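Local coordinates for protein L-amino acid deaminase (Proteus vulgaris, PDB 5I39) that is a membrane-bound, FAD-containing oxidoreductase that probably carries out the oxidative deamination of L-amino acids, at residues 33-38 against 203-208; 53-58 against 383-388; 270-275 against 332-337; 281-286 against 326-331. All coordinates share one frame; numbering follows the deposited sequence.

Interaction 1 (33-38 against 203-208)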
loop_
_atom_site.group_PDB
_atom_site.type_symbol
_atom_site.label_atom_id
_atom_site.label_comp_id
_atom_site.label_asym_id
_atom_site.label_seq_id
_atom_site.Cartn_x
_atom_site.Cartn_y
_atom_site.Cartn_z
ATOM N N ALA A 33 -19.489 -15.014 18.132
ATOM C CA ALA A 33 -20.244 -13.771 18.272
ATOM C C ALA A 33 -19.331 -12.556 18.328
ATOM O O ALA A 33 -18.169 -12.653 18.724
ATOM C CB ALA A 33 -21.116 -13.823 19.515
ATOM N N LEU A 34 -19.873 -11.413 17.926
ATOM C CA LEU A 34 -19.170 -10.147 18.038
ATOM C C LEU A 34 -18.907 -9.876 19.522
ATOM O O LEU A 34 -19.829 -10.012 20.329
ATOM C CB LEU A 34 -20.017 -9.028 17.441
ATOM C CG LEU A 34 -19.352 -7.671 17.254
ATOM C CD1 LEU A 34 -18.262 -7.766 16.195
ATOM C CD2 LEU A 34 -20.410 -6.650 16.865
ATOM N N PRO A 35 -17.657 -9.520 19.897
ATOM C CA PRO A 35 -17.378 -9.252 21.309
ATOM C C PRO A 35 -18.196 -8.093 21.865
ATOM O O PRO A 35 -18.604 -7.199 21.118
ATOM C CB PRO A 35 -15.880 -8.910 21.320
ATOM C CG PRO A 35 -15.341 -9.567 20.103
ATOM C CD PRO A 35 -16.430 -9.416 19.089
ATOM N N LYS A 36 -18.437 -8.120 23.169
ATOM C CA LYS A 36 -19.176 -7.042 23.822
ATOM C C LYS A 36 -18.367 -5.752 23.924
ATOM O O LYS A 36 -18.942 -4.666 23.934
ATOM C CB LYS A 36 -19.652 -7.470 25.214
ATOM C CG LYS A 36 -20.599 -8.666 25.231
ATOM C CD LYS A 36 -21.689 -8.586 24.167
ATOM C CE LYS A 36 -22.806 -9.586 24.417
ATOM N NZ LYS A 36 -22.326 -10.991 24.531
ATOM N N GLN A 37 -17.041 -5.872 23.981
ATOM C CA GLN A 37 -16.165 -4.722 24.188
ATOM C C GLN A 37 -14.808 -4.944 23.523
ATOM O O GLN A 37 -14.375 -6.082 23.344
ATOM C CB GLN A 37 -16.008 -4.474 25.699
ATOM C CG GLN A 37 -15.107 -3.310 26.140
ATOM C CD GLN A 37 -13.597 -3.574 26.158
ATOM O OE1 GLN A 37 -12.810 -2.627 26.097
ATOM N NE2 GLN A 37 -13.182 -4.836 26.244
ATOM N N ALA A 38 -14.158 -3.844 23.155
ATOM C CA ALA A 38 -12.756 -3.858 22.724
ATOM C C ALA A 38 -12.129 -2.513 23.052
ATOM O O ALA A 38 -12.800 -1.485 22.974
ATOM C CB ALA A 38 -12.651 -4.136 21.234
ATOM N N ARG A 203 -8.980 -9.646 16.771
ATOM C CA ARG A 203 -10.153 -10.380 16.305
ATOM C C ARG A 203 -10.779 -9.607 15.154
ATOM O O ARG A 203 -10.983 -8.399 15.256
ATOM C CB ARG A 203 -11.116 -10.638 17.458
ATOM C CG ARG A 203 -10.496 -11.590 18.475
ATOM C CD ARG A 203 -11.463 -12.027 19.556
ATOM N NE ARG A 203 -11.746 -10.960 20.510
ATOM C CZ ARG A 203 -12.592 -11.069 21.536
ATOM N NH1 ARG A 203 -13.262 -12.199 21.752
ATOM N NH2 ARG A 203 -12.775 -10.034 22.351
ATOM N N ILE A 204 -11.023 -10.308 14.048
ATOM C CA ILE A 204 -11.433 -9.685 12.791
ATOM C C ILE A 204 -12.740 -10.314 12.339
ATOM O O ILE A 204 -12.782 -11.505 12.019
ATOM C CB ILE A 204 -10.370 -9.851 11.680
ATOM C CG1 ILE A 204 -8.999 -9.374 12.182
ATOM C CG2 ILE A 204 -10.798 -9.079 10.433
ATOM C CD1 ILE A 204 -7.854 -9.519 11.193
ATOM N N TYR A 205 -13.798 -9.510 12.297
ATOM C CA TYR A 205 -15.131 -9.996 11.941
ATOM C C TYR A 205 -15.493 -9.544 10.539
ATOM O O TYR A 205 -15.599 -8.349 10.267
ATOM C CB TYR A 205 -16.157 -9.564 12.993
ATOM C CG TYR A 205 -15.791 -10.183 14.311
ATOM C CD1 TYR A 205 -16.202 -11.476 14.637
ATOM C CD2 TYR A 205 -14.942 -9.524 15.194
ATOM C CE1 TYR A 205 -15.814 -12.073 15.824
ATOM C CE2 TYR A 205 -14.541 -10.115 16.379
ATOM C CZ TYR A 205 -14.980 -11.388 16.692
ATOM O OH TYR A 205 -14.581 -11.961 17.878
ATOM N N THR A 206 -15.642 -10.524 9.651
ATOM C CA THR A 206 -15.966 -10.294 8.249
ATOM C C THR A 206 -17.481 -10.316 8.044
ATOM O O THR A 206 -18.237 -10.729 8.928
ATOM C CB THR A 206 -15.291 -11.348 7.360
ATOM O OG1 THR A 206 -15.629 -12.656 7.830
ATOM C CG2 THR A 206 -13.787 -11.179 7.410
ATOM N N GLN A 207 -17.923 -9.861 6.875
ATOM C CA GLN A 207 -19.356 -9.682 6.591
ATOM C C GLN A 207 -20.038 -8.899 7.723
ATOM O O GLN A 207 -21.137 -9.245 8.172
ATOM C CB GLN A 207 -20.045 -11.036 6.362
ATOM C CG GLN A 207 -19.525 -11.809 5.161
ATOM C CD GLN A 207 -18.191 -12.491 5.414
ATOM O OE1 GLN A 207 -17.989 -13.110 6.458
ATOM N NE2 GLN A 207 -17.277 -12.391 4.455
ATOM N N CYS A 208 -19.359 -7.849 8.180
ATOM C CA CYS A 208 -19.735 -7.114 9.385
ATOM C C CYS A 208 -19.403 -5.635 9.204
ATOM O O CYS A 208 -18.336 -5.168 9.599
ATOM C CB CYS A 208 -19.006 -7.702 10.595
ATOM S SG CYS A 208 -19.459 -6.973 12.185
HETATM O O HOH W 1 -15.823 -14.223 18.609
HETATM O O HOH W 2 -11.943 -7.408 22.683
#
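Pro-35 meets Arg-203 and Tyr-205 in a partly buried loop-on-strand contact, built round a proline ring packed on a guanidinium face and a tyrosine ring and bridged by water at two points, at the edge of the six-stranded sheet. The loop 33-38 leads into strand 40-43, and 203-205 is an outermost strand of that sheet. The proline ring works on both partners. Its CG stands 3.4 Å above the plane of the Arg-203 guanidinium, over the centre of the group, while its CD comes within 3.4 Å of Tyr-205 CE2. The arginine chain bends at chi3 (-73°), and that bend brings the guanidinium over the ring. Leu-34 makes the second apolar touch. With CG anti to the backbone N (chi1 -170°), the leucine carries CD1 over the face of the Tyr-205 ring, 4.2 Å from its centroid and 27° off the normal, a CH-pi contact; the same methyl also approaches Cys-208 SG at 4.3 Å. Two waters join the polar groups. One lies in the ring plane at the edge, accepts from Tyr-205 OH at 2.7 Å and donates to Ala-33 O at 2.8 Å. The other accepts from Arg-203 NH2, in the guanidinium plane, and donates to Gln-37 O. The guanidinium thus uses its face for the proline and its edge for water. Cys-208 also belongs to the FAD pocket. Pro-35 and Tyr-205 both touch Val-64 of strand 63-66, Leu-34 and Cys-208 reach Thr-225 of strand 219-225, and Lys-36 and Ala-38 bond to the backbone of Lys-231, so the loop runs between the six-stranded sheet and the three-stranded antiparallel one.

Interaction 2 (53-58 against 383-388)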
loop_
_atom_site.group_PDB
_atom_site.type_symbol
_atom_site.label_atom_id
_atom_site.label_comp_id
_atom_site.label_asym_id
_atom_site.label_seq_id
_atom_site.Cartn_x
_atom_site.Cartn_y
_atom_site.Cartn_z
ATOM N N ALA A 53 -3.968 -2.186 13.793
ATOM C CA ALA A 53 -4.365 -3.139 14.834
ATOM C C ALA A 53 -3.165 -3.845 15.462
ATOM O O ALA A 53 -3.076 -3.957 16.683
ATOM C CB ALA A 53 -5.339 -4.159 14.272
ATOM N N ILE A 54 -2.235 -4.300 14.629
ATOM C CA ILE A 54 -1.015 -4.933 15.128
ATOM C C ILE A 54 -0.242 -3.985 16.051
ATOM O O ILE A 54 0.202 -4.378 17.133
ATOM C CB ILE A 54 -0.114 -5.388 13.962
ATOM C CG1 ILE A 54 -0.745 -6.591 13.249
ATOM C CG2 ILE A 54 1.287 -5.753 14.445
ATOM C CD1 ILE A 54 -0.205 -6.839 11.855
ATOM N N ASN A 55 -0.081 -2.743 15.608
ATOM C CA ASN A 55 0.638 -1.748 16.390
ATOM C C ASN A 55 -0.021 -1.510 17.757
ATOM O O ASN A 55 0.661 -1.420 18.777
ATOM C CB ASN A 55 0.739 -0.453 15.588
ATOM C CG ASN A 55 1.694 0.549 16.205
ATOM O OD1 ASN A 55 1.339 1.253 17.142
ATOM N ND2 ASN A 55 2.907 0.627 15.673
ATOM N N LEU A 56 -1.348 -1.439 17.768
ATOM C CA LEU A 56 -2.089 -1.231 19.012
ATOM C C LEU A 56 -1.997 -2.411 19.981
ATOM O O LEU A 56 -1.858 -2.202 21.187
ATOM C CB LEU A 56 -3.543 -0.912 18.693
ATOM C CG LEU A 56 -3.741 0.451 18.028
ATOM C CD1 LEU A 56 -5.096 0.507 17.347
ATOM C CD2 LEU A 56 -3.603 1.593 19.027
ATOM N N VAL A 57 -2.053 -3.639 19.470
ATOM C CA VAL A 57 -1.918 -4.818 20.332
ATOM C C VAL A 57 -0.531 -4.858 20.985
ATOM O O VAL A 57 -0.403 -5.232 22.150
ATOM C CB VAL A 57 -2.235 -6.127 19.576
ATOM C CG1 VAL A 57 -1.823 -7.357 20.377
ATOM C CG2 VAL A 57 -3.716 -6.193 19.247
ATOM N N GLU A 58 0.501 -4.440 20.261
ATOM C CA GLU A 58 1.842 -4.343 20.846
ATOM C C GLU A 58 1.923 -3.366 22.020
ATOM O O GLU A 58 2.779 -3.518 22.884
ATOM C CB GLU A 58 2.854 -3.942 19.786
ATOM C CG GLU A 58 3.116 -5.041 18.777
ATOM C CD GLU A 58 3.946 -4.588 17.599
ATOM O OE1 GLU A 58 4.118 -3.366 17.404
ATOM O OE2 GLU A 58 4.421 -5.470 16.854
ATOM N N SER A 383 2.468 4.567 8.896
ATOM C CA SER A 383 1.162 5.198 9.122
ATOM C C SER A 383 0.386 4.479 10.229
ATOM O O SER A 383 -0.363 5.120 10.952
ATOM C CB SER A 383 0.342 5.344 7.844
ATOM O OG SER A 383 0.015 4.100 7.290
ATOM N N ALA A 384 0.600 3.173 10.397
ATOM C CA ALA A 384 0.021 2.442 11.530
ATOM C C ALA A 384 0.496 3.012 12.864
ATOM O O ALA A 384 -0.307 3.267 13.764
ATOM C CB ALA A 384 0.382 0.971 11.449
ATOM N N GLU A 385 1.806 3.199 12.991
ATOM C CA GLU A 385 2.368 3.771 14.212
ATOM C C GLU A 385 1.852 5.187 14.456
ATOM O O GLU A 385 1.465 5.525 15.578
ATOM C CB GLU A 385 3.890 3.772 14.180
ATOM C CG GLU A 385 4.498 4.279 15.482
ATOM C CD GLU A 385 6.008 4.273 15.510
ATOM O OE1 GLU A 385 6.633 3.872 14.515
ATOM O OE2 GLU A 385 6.573 4.689 16.537
ATOM N N LEU A 386 1.870 6.016 13.414
ATOM C CA LEU A 386 1.395 7.391 13.538
ATOM C C LEU A 386 -0.080 7.449 13.938
ATOM O O LEU A 386 -0.458 8.266 14.775
ATOM C CB LEU A 386 1.628 8.179 12.247
ATOM C CG LEU A 386 1.199 9.654 12.291
ATOM C CD1 LEU A 386 1.880 10.438 13.412
ATOM C CD2 LEU A 386 1.475 10.299 10.946
ATOM N N THR A 387 -0.897 6.585 13.347
ATOM C CA THR A 387 -2.319 6.533 13.668
ATOM C C THR A 387 -2.522 6.214 15.146
ATOM O O THR A 387 -3.317 6.865 15.826
ATOM C CB THR A 387 -3.030 5.493 12.792
ATOM O OG1 THR A 387 -2.933 5.890 11.422
ATOM C CG2 THR A 387 -4.493 5.372 13.152
ATOM N N ALA A 388 -1.801 5.213 15.637
ATOM C CA ALA A 388 -1.864 4.853 17.049
ATOM C C ALA A 388 -1.360 5.992 17.945
ATOM O O ALA A 388 -1.970 6.278 18.976
ATOM C CB ALA A 388 -1.089 3.571 17.305
#
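Asn-55 and Ala-388 do most of the work where helices 47-58 and 376-392 cross, with Leu-56 adding a smaller share. The two short helical segments come within 8.7 Å axis to axis, at a crossing angle of -55°. The second helix turns small residues, Ala-384 and Ala-388, one turn apart, toward the first. Asn-55 lays its amide over Glu-385 and Ala-388, its CG being anti to the backbone N (chi1 -169°). The oxygen end, OD1, sits 3.4 Å from Ala-388 CB, and the nitrogen end, ND2, lies 3.5 Å from Glu-385 CA. These are van der Waals contacts; OD1 is hydrogen-bonded to NH2 of Arg-59, just after the segment. Glu-385 likewise offers Asn-55 its CA and CB, while its extended chain carries the carboxylate away to a salt bridge with Arg-102. Leu-56 approaches Ala-388 CB from another direction, its CD2 methyl 3.6 Å away, so that one alanine methyl is touched by both an amide oxygen and a leucine branch. Ala-384 CB lies 4.4 Å from Asn-55 CB. Behind the interface, Ser-383 O takes Thr-387 N and Thr-387 OG1 on opposite faces of its carbonyl plane, the hydroxyl at 2.7 Å. Helix 47-58 follows strand 40-43 and carries the FAD-binding Leu-48; helix 376-392 carries Gly-376 and Thr-378, which also bind FAD. Packing of the first helix after the dinucleotide-binding turn against a late helix of the chain fits the Rossmann-type FAD domain of the DAO family.

Interaction 3 (270-275 against 332-337)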
loop_
_atom_site.group_PDB
_atom_site.type_symbol
_atom_site.label_atom_id
_atom_site.label_comp_id
_atom_site.label_asym_id
_atom_site.label_seq_id
_atom_site.Cartn_x
_atom_site.Cartn_y
_atom_site.Cartn_z
ATOM N N PRO A 270 12.961 -17.608 -18.419
ATOM C CA PRO A 270 14.349 -17.770 -17.974
ATOM C C PRO A 270 15.293 -16.634 -18.405
ATOM O O PRO A 270 16.353 -16.469 -17.802
ATOM C CB PRO A 270 14.771 -19.107 -18.601
ATOM C CG PRO A 270 13.862 -19.301 -19.759
ATOM C CD PRO A 270 12.568 -18.635 -19.401
ATOM N N THR A 271 14.907 -15.865 -19.426
ATOM C CA THR A 271 15.713 -14.745 -19.928
ATOM C C THR A 271 15.180 -13.354 -19.554
ATOM O O THR A 271 15.752 -12.347 -19.972
ATOM C CB THR A 271 15.858 -14.825 -21.462
ATOM O OG1 THR A 271 14.563 -14.820 -22.069
ATOM C CG2 THR A 271 16.613 -16.086 -21.872
ATOM N N ALA A 272 14.103 -13.289 -18.770
ATOM C CA ALA A 272 13.592 -12.007 -18.271
ATOM C C ALA A 272 14.644 -11.347 -17.369
ATOM O O ALA A 272 15.436 -12.045 -16.733
ATOM C CB ALA A 272 12.292 -12.210 -17.512
ATOM N N PRO A 273 14.664 -10.000 -17.316
ATOM C CA PRO A 273 15.773 -9.323 -16.637
ATOM C C PRO A 273 15.679 -9.238 -15.112
ATOM O O PRO A 273 16.649 -8.828 -14.478
ATOM C CB PRO A 273 15.729 -7.918 -17.237
ATOM C CG PRO A 273 14.293 -7.697 -17.536
ATOM C CD PRO A 273 13.733 -9.035 -17.933
ATOM N N GLY A 274 14.537 -9.603 -14.528
ATOM C CA GLY A 274 14.324 -9.408 -13.100
ATOM C C GLY A 274 14.054 -7.958 -12.768
ATOM O O GLY A 274 14.037 -7.088 -13.642
ATOM N N GLY A 275 13.837 -7.709 -11.485
ATOM C CA GLY A 275 13.752 -6.358 -10.968
ATOM C C GLY A 275 12.460 -5.631 -11.278
ATOM O O GLY A 275 11.446 -6.229 -11.648
ATOM N N PHE A 332 11.134 -6.083 -24.549
ATOM C CA PHE A 332 11.797 -7.211 -23.894
ATOM C C PHE A 332 11.257 -8.520 -24.471
ATOM O O PHE A 332 10.307 -9.095 -23.929
ATOM C CB PHE A 332 11.578 -7.153 -22.379
ATOM C CG PHE A 332 12.425 -6.125 -21.689
ATOM C CD1 PHE A 332 13.718 -6.434 -21.283
ATOM C CD2 PHE A 332 11.937 -4.844 -21.453
ATOM C CE1 PHE A 332 14.508 -5.486 -20.649
ATOM C CE2 PHE A 332 12.726 -3.892 -20.823
ATOM C CZ PHE A 332 14.011 -4.213 -20.421
ATOM N N PRO A 333 11.864 -8.999 -25.581
ATOM C CA PRO A 333 11.444 -10.262 -26.208
ATOM C C PRO A 333 11.503 -11.493 -25.301
ATOM O O PRO A 333 10.875 -12.501 -25.613
ATOM C CB PRO A 333 12.407 -10.403 -27.392
ATOM C CG PRO A 333 12.795 -9.004 -27.724
ATOM C CD PRO A 333 12.876 -8.305 -26.401
ATOM N N ALA A 334 12.219 -11.402 -24.178
ATOM C CA ALA A 334 12.135 -12.413 -23.118
ATOM C C ALA A 334 10.699 -12.745 -22.685
ATOM O O ALA A 334 10.446 -13.858 -22.240
ATOM C CB ALA A 334 12.946 -11.974 -21.908
ATOM N N PHE A 335 9.777 -11.784 -22.807
ATOM C CA PHE A 335 8.365 -11.996 -22.458
ATOM C C PHE A 335 7.483 -12.492 -23.612
ATOM O O PHE A 335 6.282 -12.673 -23.418
ATOM C CB PHE A 335 7.755 -10.701 -21.902
ATOM C CG PHE A 335 8.417 -10.200 -20.648
ATOM C CD1 PHE A 335 8.374 -10.945 -19.475
ATOM C CD2 PHE A 335 9.069 -8.971 -20.633
ATOM C CE1 PHE A 335 8.977 -10.478 -18.314
ATOM C CE2 PHE A 335 9.673 -8.499 -19.476
ATOM C CZ PHE A 335 9.626 -9.253 -18.315
ATOM N N LYS A 336 8.055 -12.729 -24.794
ATOM C CA LYS A 336 7.269 -13.085 -25.989
ATOM C C LYS A 336 6.320 -14.272 -25.779
ATOM O O LYS A 336 5.188 -14.243 -26.261
ATOM C CB LYS A 336 8.200 -13.357 -27.180
ATOM C CG LYS A 336 7.505 -13.684 -28.500
ATOM C CD LYS A 336 6.601 -12.562 -28.974
ATOM C CE LYS A 336 6.021 -12.864 -30.341
ATOM N NZ LYS A 336 5.328 -11.685 -30.893
ATOM N N GLU A 337 6.785 -15.297 -25.066
ATOM C CA GLU A 337 5.988 -16.507 -24.809
ATOM C C GLU A 337 5.257 -16.503 -23.458
ATOM O O GLU A 337 4.649 -17.508 -23.088
ATOM C CB GLU A 337 6.874 -17.760 -24.904
ATOM C CG GLU A 337 7.719 -17.864 -26.172
ATOM C CD GLU A 337 6.902 -17.824 -27.453
ATOM O OE1 GLU A 337 5.754 -18.320 -27.459
ATOM O OE2 GLU A 337 7.415 -17.298 -28.465
#
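Pro-273 and Ala-272 pack on Phe-332 and Phe-335 in a loop-on-loop contact that includes a short 3-10 turn beginning at Pro-333, between helix 318-331 and strand 340-350. The other loop joins strands 257-266 and 276-279. On the buried side the work is aromatic. Pro-273 CG lies 3.8 Å from Phe-332 CE1, approaching that ring obliquely, and its neighbouring CD is 4.1 Å from Phe-335 CZ. The proline therefore presents two successive ring atoms to two different phenylalanines. Ala-272 CB adds to the second of these, 3.8 Å from Phe-335 CE1. Phe-335 has CG anti to the carbonyl carbon (chi1 -61°), a setting that brings the far end of its ring up to the loop. Beyond the interface, both phenylalanines stand edge-to-face with Phe-285, and Phe-335 does the same with Tyr-293, so this half belongs to a larger aromatic cluster. The solvent side is formed by Pro-333 and Lys-336, exposed residues that make no contact with the other loop. Between the two, the Ala-334 methyl is tightly packed although Thr-271 beside it is exposed. The backbone N-H of Phe-335 bonds to Phe-332 O, closing a 3-10 turn from which the Ala-334 methyl points toward the other loop. Ser-269 ties this part together, since its OG is hydrogen-bonded to both Thr-271 OG1 and Ala-334 O. The methyl packs against polar atoms without hydrogen bonding: Ala-334 CB lies 3.3 Å from Thr-271 OG1, 3.4 Å from Thr-271 O and 3.6 Å from Ala-272 N.

Interaction 4 (281-286 against 326-331). With EDO (1,2-ethanediol), chain G.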
loop_
_atom_site.group_PDB
_atom_site.type_symbol
_atom_site.label_atom_id
_atom_site.label_comp_id
_atom_site.label_asym_id
_atom_site.label_seq_id
_atom_site.Cartn_x
_atom_site.Cartn_y
_atom_site.Cartn_z
ATOM N N GLY A 281 7.442 5.410 -22.994
ATOM C CA GLY A 281 6.495 4.594 -23.754
ATOM C C GLY A 281 5.573 3.763 -22.877
ATOM O O GLY A 281 4.903 2.858 -23.370
ATOM N N GLY A 282 5.535 4.074 -21.581
ATOM C CA GLY A 282 4.650 3.413 -20.631
ATOM C C GLY A 282 4.935 1.945 -20.383
ATOM O O GLY A 282 4.006 1.151 -20.277
ATOM N N ILE A 283 6.214 1.588 -20.279
ATOM C CA ILE A 283 6.622 0.195 -20.071
ATOM C C ILE A 283 7.013 0.017 -18.604
ATOM O O ILE A 283 8.014 0.576 -18.144
ATOM C CB ILE A 283 7.779 -0.211 -21.006
ATOM C CG1 ILE A 283 7.366 0.009 -22.470
ATOM C CG2 ILE A 283 8.170 -1.669 -20.775
ATOM C CD1 ILE A 283 8.501 -0.055 -23.469
ATOM N N PHE A 284 6.212 -0.769 -17.885
ATOM C CA PHE A 284 6.366 -0.951 -16.444
ATOM C C PHE A 284 6.227 -2.419 -16.103
ATOM O O PHE A 284 5.211 -3.026 -16.435
ATOM C CB PHE A 284 5.298 -0.164 -15.678
ATOM C CG PHE A 284 5.204 1.273 -16.086
ATOM C CD1 PHE A 284 6.218 2.163 -15.760
ATOM C CD2 PHE A 284 4.116 1.740 -16.817
ATOM C CE1 PHE A 284 6.153 3.491 -16.151
ATOM C CE2 PHE A 284 4.042 3.069 -17.208
ATOM C CZ PHE A 284 5.060 3.947 -16.871
ATOM N N PHE A 285 7.228 -2.992 -15.441
ATOM C CA PHE A 285 7.089 -4.347 -14.923
ATOM C C PHE A 285 7.874 -4.562 -13.645
ATOM O O PHE A 285 8.816 -3.823 -13.340
ATOM C CB PHE A 285 7.449 -5.403 -15.974
ATOM C CG PHE A 285 8.866 -5.339 -16.466
ATOM C CD1 PHE A 285 9.892 -5.977 -15.779
ATOM C CD2 PHE A 285 9.170 -4.671 -17.647
ATOM C CE1 PHE A 285 11.198 -5.936 -16.253
ATOM C CE2 PHE A 285 10.470 -4.623 -18.124
ATOM C CZ PHE A 285 11.485 -5.260 -17.430
ATOM N N ARG A 286 7.462 -5.593 -12.915
ATOM C CA ARG A 286 8.029 -5.927 -11.614
ATOM C C ARG A 286 7.988 -7.434 -11.429
ATOM O O ARG A 286 6.913 -8.034 -11.475
ATOM C CB ARG A 286 7.230 -5.262 -10.494
ATOM C CG ARG A 286 7.684 -5.670 -9.101
ATOM C CD ARG A 286 6.755 -5.157 -8.029
ATOM N NE ARG A 286 5.413 -5.728 -8.112
ATOM C CZ ARG A 286 5.046 -6.926 -7.660
ATOM N NH1 ARG A 286 5.915 -7.768 -7.097
ATOM N NH2 ARG A 286 3.787 -7.288 -7.793
ATOM N N GLU A 326 1.882 -6.172 -25.832
ATOM C CA GLU A 326 2.624 -6.203 -27.089
ATOM C C GLU A 326 3.852 -5.300 -27.070
ATOM O O GLU A 326 4.925 -5.706 -27.522
ATOM C CB GLU A 326 1.711 -5.848 -28.264
ATOM C CG GLU A 326 0.758 -6.972 -28.639
ATOM C CD GLU A 326 1.485 -8.166 -29.226
ATOM O OE1 GLU A 326 2.176 -7.992 -30.249
ATOM O OE2 GLU A 326 1.377 -9.276 -28.666
ATOM N N LYS A 327 3.719 -4.087 -26.543
ATOM C CA LYS A 327 4.890 -3.202 -26.506
ATOM C C LYS A 327 5.902 -3.624 -25.438
ATOM O O LYS A 327 7.098 -3.453 -25.642
ATOM C CB LYS A 327 4.523 -1.718 -26.450
ATOM C CG LYS A 327 3.794 -1.237 -25.224
ATOM C CD LYS A 327 3.476 0.245 -25.363
ATOM C CE LYS A 327 2.516 0.727 -24.294
ATOM N NZ LYS A 327 3.146 0.707 -22.951
ATOM N N LEU A 328 5.436 -4.224 -24.341
ATOM C CA LEU A 328 6.342 -4.860 -23.371
ATOM C C LEU A 328 7.194 -5.943 -24.045
ATOM O O LEU A 328 8.415 -5.989 -23.871
ATOM C CB LEU A 328 5.557 -5.468 -22.203
ATOM C CG LEU A 328 6.335 -6.322 -21.188
ATOM C CD1 LEU A 328 7.405 -5.504 -20.483
ATOM C CD2 LEU A 328 5.388 -6.946 -20.176
ATOM N N LYS A 329 6.530 -6.811 -24.802
ATOM C CA LYS A 329 7.200 -7.896 -25.517
ATOM C C LYS A 329 8.131 -7.399 -26.622
ATOM O O LYS A 329 9.171 -8.007 -26.869
ATOM C CB LYS A 329 6.163 -8.862 -26.094
ATOM C CG LYS A 329 5.434 -9.650 -25.021
ATOM C CD LYS A 329 4.179 -10.316 -25.550
ATOM C CE LYS A 329 3.416 -10.993 -24.425
ATOM N NZ LYS A 329 2.154 -11.612 -24.893
ATOM N N ALA A 330 7.763 -6.301 -27.277
ATOM C CA ALA A 330 8.632 -5.684 -28.285
ATOM C C ALA A 330 9.916 -5.140 -27.653
ATOM O O ALA A 330 10.995 -5.275 -28.220
ATOM C CB ALA A 330 7.899 -4.577 -29.022
ATOM N N GLU A 331 9.794 -4.542 -26.470
ATOM C CA GLU A 331 10.951 -3.984 -25.771
ATOM C C GLU A 331 11.795 -5.057 -25.082
ATOM O O GLU A 331 13.019 -4.939 -25.027
ATOM C CB GLU A 331 10.510 -2.914 -24.771
ATOM C CG GLU A 331 11.649 -2.188 -24.056
ATOM C CD GLU A 331 12.675 -1.569 -24.993
ATOM O OE1 GLU A 331 12.299 -1.098 -26.089
ATOM O OE2 GLU A 331 13.869 -1.555 -24.633
HETATM C C1 EDO G . -0.684 -9.721 -26.147
HETATM O O1 EDO G . 0.742 -9.629 -26.130
HETATM C C2 EDO G . -1.120 -11.040 -26.781
HETATM O O2 EDO G . -0.559 -12.176 -26.109
#
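Lys-327 NZ donates to Gly-281 O at 2.8 Å, lying in the carbonyl plane with a C=O...N angle of 148°. Gly-282 O comes equally near to the ammonium, but the angle is poor, so that approach counts as proximity rather than a bond. With CG between the backbone N and the carbonyl carbon (chi1 64°), the lysine chain runs extended to CE and then bends at chi4 (68°), which brings NZ up to the two carbonyl oxygens. Gly-281 and Gly-282 both have positive phi and form the tight turn between the antiparallel strands 276-279 and 283-287; the turn presents its oxygens to the helix. Beyond this polar end, strand 283-286 and helix 326-331 run nearly at right angles, 8.9 Å apart at their axes, and meet through apolar side-chain atoms. Leu-328 CD1 touches two strand residues, 3.4 Å from Phe-285 CD2 and 3.9 Å from Ile-283 CG2. Ile-283 reaches further along the helix with its other branch, where CD1 is 3.7 Å from Glu-331 CB. Only the aliphatic part of this glutamate joins the contact; its carboxylate is bonded to Thr-170 and Trp-172. On another side of the helix, a 1,2-ethanediol, probably from the crystallisation liquor, donates from O1 to Glu-326 OE2 at 2.6 Å and accepts from Lys-329 NZ at 2.7 Å. At the contact itself, one hydrogen bond and a nearby carbonyl, which probably stabilises the ammonium electrostatically, mark the polar edge; the rest is van der Waals packing.

How the interactions relate
Along the chain, interactions 1 and 2 interleave, whereas interaction 4 is nested inside interaction 3, which is itself nested inside the loop closed by interaction 2. Space follows the same division. Interactions 1 and 2 lie on one side of the chain's centre, 19 Å apart between centres, around strand 63-66 of the six-stranded FAD-binding sheet. Interactions 3 and 4 lie on the opposite side, with centres 11 Å apart and 38 to 46 Å from the first pair. They touch directly, since Phe-285 meets Phe-332 and Pro-273, and Leu-328 meets Phe-335. One pair therefore packs the nucleotide-binding part, the other packs helix 318-331 and the loop after it against the mixed sheet that holds strands 276-279 and 283-287.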